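Local atomic coordinates of putative platelet activating factor (Streptococcus pneumoniae, PDB entry 2HSJ), a protein that is of unknown function but, as a GDSL-like lipase/acylhydrolase of the SGNH hydrolase clan, probably hydrolyses ester or acyl substrates. Residues K23-N28 / N76-L81; L38-S43 / D87-L92. All coordinates share one frame; numbering follows the deposited sequence. Where two conformers were deposited one is given.

Interaction 1 of 2, residues K23-N28 / N76-L81; sequences KYRHLN and NLDAHL
Arg25 grips Asp78 side-on, NE reaching OD2 at 2.8 Å and NH2 reaching OD1 at 3.0 Å. The two bonds form a bidentate salt bridge in which guanidinium and carboxylate are twisted only 20° apart and both oxygens are met on their syn sides. NH2 carries a second load: its other hydrogen goes to Asn76 OD1, 3.0 Å away, in the carbonyl plane and on a lone pair. A water accepts from Arg25 NH1 and donates a weak bond back to Asn76 OD1, while the methyl of Ala79 lies over one guanidinium face. Arg25 arrives here with its chain extended from CG to NE, and its CG rests 3.8 Å from Ala79 CB.

One helical turn on, Asn28 ND2 donates to Ala79 O at 3.2 Å, from above the carbonyl plane instead of along a lone pair; Arg63 holds the amide's other end at OD1. Tyr24 sets its CB against the same carbonyl oxygen and points a ring edge toward the face of His80 in an offset edge-to-face pair, centroids 6.0 Å apart. Outer partners fix both rings: Tyr24 OH bonds to Gly64 O and its ring makes a cation-pi contact with Arg63, whereas His80 uses ND1 for Arg63 O and NE2 for the Tyr68 hydroxyl. Residues 23-28 thus clamp the long N-terminal helix 3-30 onto the turn after helix 70-75, within the connection between strands 60-64 and 88-92 of an SGNH-type alpha/beta fold.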
loop_
_atom_site.group_PDB
_atom_site.type_symbol
_atom_site.label_atom_id
_atom_site.label_comp_id
_atom_site.label_asym_id
_atom_site.label_seq_id
_atom_site.Cartn_x
_atom_site.Cartn_y
_atom_site.Cartn_z
ATOM N N LYS D 23 -7.613 -0.629 -21.675
ATOM C CA LYS D 23 -7.448 -1.286 -20.378
ATOM C C LYS D 23 -6.735 -0.337 -19.411
ATOM O O LYS D 23 -7.206 -0.102 -18.286
ATOM C CB LYS D 23 -6.627 -2.557 -20.576
ATOM C CG LYS D 23 -6.457 -3.419 -19.311
ATOM C CD LYS D 23 -5.506 -4.570 -19.494
ATOM C CE LYS D 23 -5.609 -5.573 -18.334
ATOM N NZ LYS D 23 -4.550 -6.659 -18.443
ATOM N N TYR D 24 -5.609 0.229 -19.843
ATOM C CA TYR D 24 -4.870 1.126 -18.976
ATOM C C TYR D 24 -5.661 2.383 -18.623
ATOM O O TYR D 24 -5.628 2.834 -17.482
ATOM C CB TYR D 24 -3.602 1.534 -19.685
ATOM C CG TYR D 24 -2.517 0.468 -19.738
ATOM C CD1 TYR D 24 -2.598 -0.718 -18.973
ATOM C CD2 TYR D 24 -1.391 0.651 -20.539
ATOM C CE1 TYR D 24 -1.556 -1.686 -19.012
ATOM C CE2 TYR D 24 -0.374 -0.294 -20.590
ATOM C CZ TYR D 24 -0.441 -1.446 -19.823
ATOM O OH TYR D 24 0.588 -2.381 -19.874
ATOM N N ARG D 25 -6.389 2.940 -19.580
ATOM C CA ARG D 25 -7.136 4.157 -19.281
ATOM C C ARG D 25 -8.155 3.916 -18.175
ATOM O O ARG D 25 -8.352 4.770 -17.299
ATOM C CB ARG D 25 -7.774 4.752 -20.542
ATOM C CG ARG D 25 -6.750 5.441 -21.399
ATOM C CD ARG D 25 -7.399 6.040 -22.644
ATOM N NE ARG D 25 -6.360 6.746 -23.401
ATOM C CZ ARG D 25 -5.932 6.417 -24.614
ATOM N NH1 ARG D 25 -6.495 5.411 -25.285
ATOM N NH2 ARG D 25 -4.962 7.133 -25.175
ATOM N N HIS D 26 -8.788 2.748 -18.189
ATOM C CA HIS D 26 -9.766 2.460 -17.150
ATOM C C HIS D 26 -9.070 2.126 -15.819
ATOM O O HIS D 26 -9.487 2.593 -14.758
ATOM C CB HIS D 26 -10.685 1.317 -17.565
ATOM C CG HIS D 26 -11.927 1.196 -16.720
ATOM N ND1 HIS D 26 -13.033 0.507 -17.159
ATOM C CD2 HIS D 26 -12.271 1.709 -15.505
ATOM C CE1 HIS D 26 -13.978 0.526 -16.231
ATOM N NE2 HIS D 26 -13.543 1.253 -15.215
ATOM N N LEU D 27 -7.976 1.349 -15.867
ATOM C CA LEU D 27 -7.266 1.071 -14.628
ATOM C C LEU D 27 -6.718 2.325 -13.979
ATOM O O LEU D 27 -6.632 2.417 -12.734
ATOM C CB LEU D 27 -6.107 0.105 -14.876
ATOM C CG LEU D 27 -6.485 -1.353 -15.014
ATOM C CD1 LEU D 27 -5.197 -2.119 -15.404
ATOM C CD2 LEU D 27 -7.090 -1.908 -13.729
ATOM N N ASN D 28 -6.303 3.306 -14.785
ATOM C CA ASN D 28 -5.780 4.553 -14.230
ATOM C C ASN D 28 -6.788 5.212 -13.281
ATOM O O ASN D 28 -6.390 5.942 -12.353
ATOM C CB ASN D 28 -5.467 5.529 -15.355
ATOM C CG ASN D 28 -4.265 5.126 -16.168
ATOM O OD1 ASN D 28 -3.528 4.212 -15.809
ATOM N ND2 ASN D 28 -4.040 5.836 -17.262
ATOM N N ASN D 76 -0.476 8.719 -27.168
ATOM C CA ASN D 76 -1.332 8.076 -26.176
ATOM C C ASN D 76 -0.787 8.176 -24.769
ATOM O O ASN D 76 -1.087 7.328 -23.935
ATOM C CB ASN D 76 -1.518 6.616 -26.541
ATOM C CG ASN D 76 -2.322 6.468 -27.804
ATOM O OD1 ASN D 76 -3.551 6.575 -27.782
ATOM N ND2 ASN D 76 -1.632 6.306 -28.929
ATOM N N LEU D 77 0.012 9.212 -24.504
ATOM C CA LEU D 77 0.736 9.290 -23.244
ATOM C C LEU D 77 -0.160 9.203 -22.006
ATOM O O LEU D 77 0.238 8.656 -20.960
ATOM C CB LEU D 77 1.556 10.577 -23.216
ATOM C CG LEU D 77 2.480 10.765 -22.016
ATOM C CD1 LEU D 77 3.500 9.630 -21.901
ATOM C CD2 LEU D 77 3.213 12.132 -22.154
ATOM N N ASP D 78 -1.382 9.723 -22.138
ATOM C CA ASP D 78 -2.330 9.719 -21.026
ATOM C C ASP D 78 -2.654 8.325 -20.513
ATOM O O ASP D 78 -3.031 8.160 -19.346
ATOM C CB ASP D 78 -3.655 10.377 -21.462
ATOM C CG ASP D 78 -4.394 9.585 -22.534
ATOM O OD1 ASP D 78 -3.879 9.424 -23.652
ATOM O OD2 ASP D 78 -5.538 9.160 -22.265
ATOM N N ALA D 79 -2.571 7.332 -21.388
ATOM C CA ALA D 79 -2.880 5.965 -20.952
ATOM C C ALA D 79 -1.828 5.432 -19.957
ATOM O O ALA D 79 -2.058 4.414 -19.284
ATOM C CB ALA D 79 -3.003 5.029 -22.169
ATOM N N HIS D 80 -0.681 6.111 -19.896
ATOM C CA HIS D 80 0.484 5.530 -19.213
ATOM C C HIS D 80 0.788 6.203 -17.914
ATOM O O HIS D 80 1.739 5.809 -17.241
ATOM C CB HIS D 80 1.698 5.574 -20.137
ATOM C CG HIS D 80 1.461 4.832 -21.410
ATOM N ND1 HIS D 80 1.811 3.507 -21.578
ATOM C CD2 HIS D 80 0.857 5.213 -22.559
ATOM C CE1 HIS D 80 1.454 3.112 -22.788
ATOM N NE2 HIS D 80 0.839 4.115 -23.393
ATOM N N LEU D 81 -0.029 7.200 -17.538
ATOM C CA LEU D 81 0.270 8.029 -16.355
ATOM C C LEU D 81 -0.922 8.120 -15.412
ATOM O O LEU D 81 -2.026 8.524 -15.832
ATOM C CB LEU D 81 0.666 9.437 -16.789
ATOM C CG LEU D 81 1.921 9.582 -17.672
ATOM C CD1 LEU D 81 2.040 11.008 -18.229
ATOM C CD2 LEU D 81 3.162 9.230 -16.886
HETATM O O HOH W 1 -6.076 4.457 -27.974
#

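Interaction 2 of 2, residues L38-S43 / D87-L92; sequences LFIGDS and DKIFLL
Residues 38-41 and 88-92 run as neighbouring parallel strands in the five-stranded sheet of an SGNH-hydrolase alpha/beta fold, 88-92 its middle strand and 37-41 the next toward 60-64, their axes 4.7 Å apart and turned by 24°. In register, Leu38 pairs with Ile89, Phe39 with Phe90, Ile40 with Leu91 and Gly41 with Leu92. Leu38 and Ile40 supply both N-H and C=O to this seam; Phe90 N donates to Leu38 O, and Ile40 N donates almost straight to Phe90 O at 2.8 Å. Past the strand end, Asp42 N still bonds to Leu92 O at 3.2 Å. Phe39 and Gly41 turn their backbone polar groups the other way, to strand 60-64 and Ile65.

On one face, in one of the two deposited conformers of Phe39, its ring lies beside that of Phe90 with planes 16° apart, displaced so that ring is hardly over ring. What fills the centre of the Phe39 face is Phe90 CB, a CH-pi contact 3.6 Å from the centroid. Lys128 and Leu130 of the next strand lie against Phe90.

The other face is aliphatic. Ile40 sends CD1 diagonally to Ile89 CG2, 3.7 Å away, because its CG1 stands beside the backbone N (chi1 -61°) and leans back along the strand; its CG2 instead meets Leu91 CD1. Leu38 CB packs loosely on Ile89 CG1.

Gly41 CA sits just 3.1 Å from Leu92 O, and its backbone angles call for glycine. Gly41-Asp42-Ser43 is the GDS motif of the GDSL family, Ser43 the probable nucleophile as in relatives. Here the chain turns into helix 43-46, with Asp42 as N-cap, its OD1 accepting from Ile44 N.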
loop_
_atom_site.group_PDB
_atom_site.type_symbol
_atom_site.label_atom_id
_atom_site.label_comp_id
_atom_site.label_asym_id
_atom_site.label_seq_id
_atom_site.Cartn_x
_atom_site.Cartn_y
_atom_site.Cartn_z
ATOM N N LEU D 38 6.334 4.196 -12.232
ATOM C CA LEU D 38 5.650 3.721 -13.430
ATOM C C LEU D 38 6.698 3.251 -14.423
ATOM O O LEU D 38 7.622 4.023 -14.741
ATOM C CB LEU D 38 4.837 4.853 -14.063
ATOM C CG LEU D 38 3.562 5.246 -13.309
ATOM C CD1 LEU D 38 3.087 6.622 -13.720
ATOM C CD2 LEU D 38 2.400 4.267 -13.558
ATOM N N PHE D 39 6.588 2.014 -14.918
ATOM C CA PHE D 39 7.461 1.541 -16.001
ATOM C C PHE D 39 6.673 1.694 -17.287
ATOM O O PHE D 39 5.591 1.123 -17.422
ATOM C CB PHE D 39 7.852 0.066 -15.805
ATOM C CG PHE D 39 9.216 -0.133 -15.188
ATOM C CD1 PHE D 39 9.447 0.223 -13.870
ATOM C CD2 PHE D 39 10.256 -0.687 -15.926
ATOM C CE1 PHE D 39 10.697 0.031 -13.281
ATOM C CE2 PHE D 39 11.517 -0.861 -15.346
ATOM C CZ PHE D 39 11.728 -0.504 -14.032
ATOM N N ILE D 40 7.205 2.502 -18.200
ATOM C CA ILE D 40 6.535 2.795 -19.471
ATOM C C ILE D 40 7.453 2.392 -20.619
ATOM O O ILE D 40 8.672 2.581 -20.575
ATOM C CB ILE D 40 6.193 4.331 -19.572
ATOM C CG1 ILE D 40 5.254 4.715 -18.423
ATOM C CG2 ILE D 40 5.613 4.694 -20.936
ATOM C CD1 ILE D 40 5.009 6.212 -18.378
ATOM N N GLY D 41 6.862 1.839 -21.661
ATOM C CA GLY D 41 7.657 1.515 -22.850
ATOM C C GLY D 41 7.063 0.440 -23.705
ATOM O O GLY D 41 5.839 0.318 -23.777
ATOM N N ASP D 42 7.934 -0.341 -24.337
ATOM C CA ASP D 42 7.500 -1.261 -25.399
ATOM C C ASP D 42 7.358 -2.700 -24.901
ATOM O O ASP D 42 7.031 -2.917 -23.727
ATOM C CB ASP D 42 8.482 -1.144 -26.592
ATOM C CG ASP D 42 9.942 -1.430 -26.205
ATOM O OD1 ASP D 42 10.176 -2.099 -25.159
ATOM O OD2 ASP D 42 10.874 -1.001 -26.954
ATOM N N SER D 43 7.571 -3.694 -25.757
ATOM C CA SER D 43 7.351 -5.095 -25.354
ATOM C C SER D 43 8.205 -5.492 -24.152
ATOM O O SER D 43 7.787 -6.277 -23.331
ATOM C CB SER D 43 7.710 -6.050 -26.505
ATOM O OG SER D 43 7.086 -5.648 -27.697
ATOM N N ASP D 87 7.044 8.852 -7.830
ATOM C CA ASP D 87 8.423 9.299 -7.632
ATOM C C ASP D 87 9.215 9.283 -8.938
ATOM O O ASP D 87 9.988 10.212 -9.215
ATOM C CB ASP D 87 9.119 8.404 -6.588
ATOM C CG ASP D 87 8.816 8.822 -5.160
ATOM O OD1 ASP D 87 8.001 9.773 -4.953
ATOM O OD2 ASP D 87 9.419 8.221 -4.233
ATOM N N LYS D 88 9.052 8.214 -9.722
ATOM C CA LYS D 88 9.879 8.015 -10.894
ATOM C C LYS D 88 9.081 7.332 -11.968
ATOM O O LYS D 88 8.192 6.508 -11.694
ATOM C CB LYS D 88 11.104 7.127 -10.580
ATOM C CG LYS D 88 12.019 7.681 -9.499
ATOM C CD LYS D 88 13.147 6.718 -9.240
ATOM C CE LYS D 88 14.115 7.274 -8.220
ATOM N NZ LYS D 88 13.489 7.326 -6.894
ATOM N N ILE D 89 9.428 7.679 -13.199
ATOM C CA ILE D 89 8.975 6.979 -14.396
ATOM C C ILE D 89 10.201 6.389 -15.055
ATOM O O ILE D 89 11.157 7.106 -15.322
ATOM C CB ILE D 89 8.306 7.963 -15.384
ATOM C CG1 ILE D 89 6.981 8.464 -14.805
ATOM C CG2 ILE D 89 8.098 7.316 -16.775
ATOM C CD1 ILE D 89 6.497 9.802 -15.432
ATOM N N PHE D 90 10.189 5.077 -15.277
ATOM C CA PHE D 90 11.249 4.421 -16.052
ATOM C C PHE D 90 10.731 4.287 -17.461
ATOM O O PHE D 90 9.633 3.768 -17.671
ATOM C CB PHE D 90 11.564 3.043 -15.489
ATOM C CG PHE D 90 12.488 3.069 -14.314
ATOM C CD1 PHE D 90 12.227 3.846 -13.194
ATOM C CD2 PHE D 90 13.662 2.326 -14.355
ATOM C CE1 PHE D 90 13.108 3.853 -12.127
ATOM C CE2 PHE D 90 14.550 2.335 -13.299
ATOM C CZ PHE D 90 14.278 3.099 -12.181
ATOM N N LEU D 91 11.520 4.742 -18.427
ATOM C CA LEU D 91 11.115 4.739 -19.810
ATOM C C LEU D 91 12.112 3.919 -20.639
ATOM O O LEU D 91 13.299 4.250 -20.722
ATOM C CB LEU D 91 11.058 6.180 -20.305
ATOM C CG LEU D 91 10.633 6.358 -21.738
ATOM C CD1 LEU D 91 9.299 5.673 -22.003
ATOM C CD2 LEU D 91 10.575 7.875 -22.023
ATOM N N LEU D 92 11.597 2.867 -21.285
ATOM C CA LEU D 92 12.402 2.014 -22.151
ATOM C C LEU D 92 11.668 1.940 -23.476
ATOM O O LEU D 92 10.642 1.251 -23.620
ATOM C CB LEU D 92 12.609 0.585 -21.587
ATOM C CG LEU D 92 13.411 -0.344 -22.510
ATOM C CD1 LEU D 92 14.802 0.255 -22.894
ATOM C CD2 LEU D 92 13.572 -1.667 -21.807
#

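How the interactions relate
Interactions 1 and 2, with centres 13 Å apart, touch through His80 and Leu81. His80 O lies 3.5 Å from Ile40 CD1, and Leu81 CD2 packs 3.7 Å from Ile89 CD1, so the turn gripped by helix 3-30 rests on the aliphatic face of this strand pair. Their segments alternate along the chain: helix 3-30 leads into strand 37-41, and the turn 76-81 leads on to strand 88-92. Arg63 of strand 60-64 further ties them, bonding Asn28 and His80 while touching Ile40. Strand 37-41 runs out toward Ser43, whose OG bonds to Gly67 N and whose side chain touches His196, consistent with the catalytic serine and histidine of SGNH hydrolases.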